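Local coordinates for protein flavodoxin (Streptococcus pneumoniae serotype 4, PDB 5LJL) that binds FMN and probably serves as a low-potential electron donor to a number of redox enzymes, at residues Ala50-Ala56 and Lys84-Val89. Sequence-based numbering, arbitrary orientation.
Sequences ADIAIVA and KIYGVV
Bent at chi2 (-65°) but extended beyond it, the chain of Lys84 carries NZ across to Ala50, and the chi1 of -58° in Val89 leaves CG2 between its backbone N and carbonyl carbon, close to Ala56. These two contacts bracket a pair of neighbouring parallel strands, 52-56 and 85-92, both interior in the five-stranded sheet of the flavodoxin fold and joined through helix 67-77 as a beta-alpha-beta crossover. Five backbone hydrogen bonds stitch the pair. They begin with Ile85 N to Asp51 O and end with Val89 N to Val55 O; the shortest, Ala53 N to Ile85 O at 2.9 Å, is also nearly straight. Tyr86 and Val88 turn with Ala53 and Val55 toward helix 101-113, where the tyrosine ring stacks on Phe110 and its OH is hydrogen-bonded to Asp107 OD1. On the other face, Ile54 and Val89 meet both helices 15-29 and 130-146, Ala56 packs on the first and Ile85 on the second, while Ile52 touches Leu32; Gly87 puts no side chain beside Ile54. Lys84 NZ ties down the loop before strand 52-56 by hydrogen bonds to both Leu48 O and Ala50 O, the latter at 3.1 Å. At the far end, Val89 CG2 rests 3.5 Å from Ala56 CB.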
ATOM      1  N   ALA A  50       7.140   1.356 -12.276  1.00 15.46           N
ATOM      2  CA  ALA A  50       7.860   1.539 -11.028  1.00 15.92           C
ATOM      3  C   ALA A  50       8.695   0.332 -10.631  1.00 14.70           C
ATOM      4  O   ALA A  50       8.481  -0.774 -11.090  1.00 16.76           O
ATOM      5  CB  ALA A  50       6.870   1.813  -9.940  1.00 16.42           C
ATOM      6  N   ASP A  51       9.615   0.547  -9.716  1.00 13.66           N
ATOM      7  CA  ASP A  51      10.380  -0.577  -9.119  1.00 14.11           C
ATOM      8  C   ASP A  51       9.650  -1.117  -7.913  1.00 13.99           C
ATOM      9  O   ASP A  51       9.749  -2.340  -7.611  1.00 14.62           O
ATOM     10  CB  ASP A  51      11.736  -0.071  -8.715  1.00 14.95           C
ATOM     11  CG  ASP A  51      12.506   0.523  -9.904  1.00 15.51           C
ATOM     12  OD1 ASP A  51      12.793   1.756  -9.891  1.00 16.44           O
ATOM     13  OD2 ASP A  51      12.788  -0.233 -10.846  1.00 20.52           O
ATOM     14  N   ILE A  52       8.965  -0.235  -7.178  1.00 12.58           N
ATOM     15  CA  ILE A  52       8.204  -0.655  -5.968  1.00 12.88           C
ATOM     16  C   ILE A  52       6.790  -0.210  -6.150  1.00 12.62           C
ATOM     17  O   ILE A  52       6.537   0.912  -6.575  1.00 12.67           O
ATOM     18  CB  ILE A  52       8.771  -0.018  -4.684  1.00 13.50           C
ATOM     19  CG1 ILE A  52      10.155  -0.641  -4.341  1.00 13.75           C
ATOM     20  CG2 ILE A  52       7.801  -0.136  -3.490  1.00 13.41           C
ATOM     21  CD1 ILE A  52      10.938   0.239  -3.403  1.00 14.30           C
ATOM     22  N   ALA A  53       5.866  -1.121  -5.893  1.00 11.06           N
ATOM     23  CA  ALA A  53       4.384  -0.871  -5.882  1.00 10.63           C
ATOM     24  C   ALA A  53       3.816  -1.041  -4.477  1.00  9.66           C
ATOM     25  O   ALA A  53       3.969  -2.142  -3.935  1.00  9.30           O
ATOM     26  CB  ALA A  53       3.688  -1.842  -6.825  1.00 10.89           C
ATOM     27  N   ILE A  54       3.129  -0.026  -3.946  1.00  9.14           N
ATOM     28  CA  ILE A  54       2.546  -0.058  -2.597  1.00  9.07           C
ATOM     29  C   ILE A  54       1.063   0.353  -2.690  1.00  9.75           C
ATOM     30  O   ILE A  54       0.728   1.380  -3.360  1.00  9.69           O
ATOM     31  CB  ILE A  54       3.304   0.834  -1.621  1.00  9.38           C
ATOM     32  CG1 ILE A  54       4.768   0.371  -1.435  1.00  9.18           C
ATOM     33  CG2 ILE A  54       2.589   0.969  -0.289  1.00  9.28           C
ATOM     34  CD1 ILE A  54       5.676   1.392  -0.886  1.00  9.13           C
ATOM     35  N   VAL A  55       0.215  -0.416  -2.008  1.00  8.91           N
ATOM     36  CA  VAL A  55      -1.171  -0.047  -1.769  1.00  8.85           C
ATOM     37  C   VAL A  55      -1.336   0.214  -0.289  1.00  9.11           C
ATOM     38  O   VAL A  55      -0.898  -0.602   0.538  1.00  8.78           O
ATOM     39  CB  VAL A  55      -2.190  -1.101  -2.252  1.00  9.41           C
ATOM     40  CG1 VAL A  55      -3.573  -0.867  -1.684  1.00  9.02           C
ATOM     41  CG2 VAL A  55      -2.150  -1.161  -3.777  1.00  9.06           C
ATOM     42  N   ALA A  56      -1.975   1.350  -0.007  1.00  9.61           N
ATOM     43  CA  ALA A  56      -2.406   1.688   1.349  1.00  8.88           C
ATOM     44  C   ALA A  56      -3.918   1.768   1.328  1.00  9.92           C
ATOM     45  O   ALA A  56      -4.488   2.614   0.627  1.00 11.61           O
ATOM     46  CB  ALA A  56      -1.770   3.043   1.742  1.00  9.45           C
ATOM     47  N   LYS A  84       8.718  -6.845  -9.940  1.00 18.15           N
ATOM     48  CA  LYS A  84       8.414  -5.704  -9.092  1.00 17.26           C
ATOM     49  C   LYS A  84       8.393  -6.191  -7.624  1.00 15.40           C
ATOM     50  O   LYS A  84       8.034  -7.320  -7.372  1.00 16.87           O
ATOM     51  CB  LYS A  84       7.040  -5.101  -9.418  1.00 18.06           C
ATOM     52  CG  LYS A  84       6.716  -4.806 -10.906  1.00 20.05           C
ATOM     53  CD  LYS A  84       7.584  -3.753 -11.466  1.00 20.45           C
ATOM     54  CE  LYS A  84       7.265  -3.410 -12.922  1.00 22.08           C
ATOM     55  NZ  LYS A  84       8.370  -2.621 -13.519  1.00 21.35           N
ATOM     56  N   ILE A  85       8.756  -5.313  -6.713  1.00 14.23           N
ATOM     57  CA  ILE A  85       8.680  -5.509  -5.251  1.00 14.29           C
ATOM     58  C   ILE A  85       7.381  -4.809  -4.801  1.00 13.18           C
ATOM     59  O   ILE A  85       7.102  -3.651  -5.255  1.00 13.95           O
ATOM     60  CB  ILE A  85       9.880  -4.849  -4.533  1.00 16.15           C
ATOM     61  CG1 ILE A  85      11.240  -5.311  -5.077  1.00 19.22           C
ATOM     62  CG2 ILE A  85       9.839  -5.022  -2.977  1.00 16.33           C
ATOM     63  CD1 ILE A  85      11.306  -6.730  -5.428  1.00 24.54           C
ATOM     64  N   TYR A  86       6.604  -5.437  -3.901  1.00 10.51           N
ATOM     65  CA  TYR A  86       5.420  -4.743  -3.411  1.00 10.07           C
ATOM     66  C   TYR A  86       5.370  -4.749  -1.870  1.00  9.75           C
ATOM     67  O   TYR A  86       6.011  -5.545  -1.214  1.00 10.42           O
ATOM     68  CB  TYR A  86       4.123  -5.370  -3.964  1.00 10.22           C
ATOM     69  CG  TYR A  86       3.704  -6.687  -3.318  1.00 10.63           C
ATOM     70  CD1 TYR A  86       2.862  -6.717  -2.207  1.00 11.00           C
ATOM     71  CD2 TYR A  86       4.065  -7.898  -3.893  1.00 12.14           C
ATOM     72  CE1 TYR A  86       2.464  -7.939  -1.630  1.00 11.81           C
ATOM     73  CE2 TYR A  86       3.670  -9.124  -3.342  1.00 11.77           C
ATOM     74  CZ  TYR A  86       2.839  -9.144  -2.238  1.00 13.01           C
ATOM     75  OH  TYR A  86       2.486 -10.357  -1.680  1.00 13.59           O
ATOM     76  N   GLY A  87       4.503  -3.905  -1.362  1.00  9.10           N
ATOM     77  CA  GLY A  87       4.062  -3.977   0.013  1.00  9.21           C
ATOM     78  C   GLY A  87       2.680  -3.398   0.170  1.00  8.96           C
ATOM     79  O   GLY A  87       2.183  -2.645  -0.713  1.00  8.93           O
ATOM     80  N   VAL A  88       2.061  -3.742   1.283  1.00  9.35           N
ATOM     81  CA  VAL A  88       0.679  -3.312   1.558  1.00  9.54           C
ATOM     82  C   VAL A  88       0.554  -2.852   3.003  1.00  9.53           C
ATOM     83  O   VAL A  88       1.071  -3.497   3.941  1.00  8.94           O
ATOM     84  CB  VAL A  88      -0.400  -4.400   1.277  1.00  9.32           C
ATOM     85  CG1 VAL A  88      -1.809  -3.843   1.283  1.00  9.58           C
ATOM     86  CG2 VAL A  88      -0.142  -5.034  -0.063  1.00  9.72           C
ATOM     87  N   VAL A  89      -0.067  -1.695   3.181  1.00  9.28           N
ATOM     88  CA  VAL A  89      -0.356  -1.176   4.518  1.00  9.56           C
ATOM     89  C   VAL A  89      -1.807  -0.712   4.647  1.00  9.24           C
ATOM     90  O   VAL A  89      -2.469  -0.492   3.623  1.00  9.50           O
ATOM     91  CB  VAL A  89       0.613   0.016   4.854  1.00  9.24           C
ATOM     92  CG1 VAL A  89       2.057  -0.421   4.761  1.00 10.54           C
ATOM     93  CG2 VAL A  89       0.267   1.282   4.012  1.00 10.26           C
TER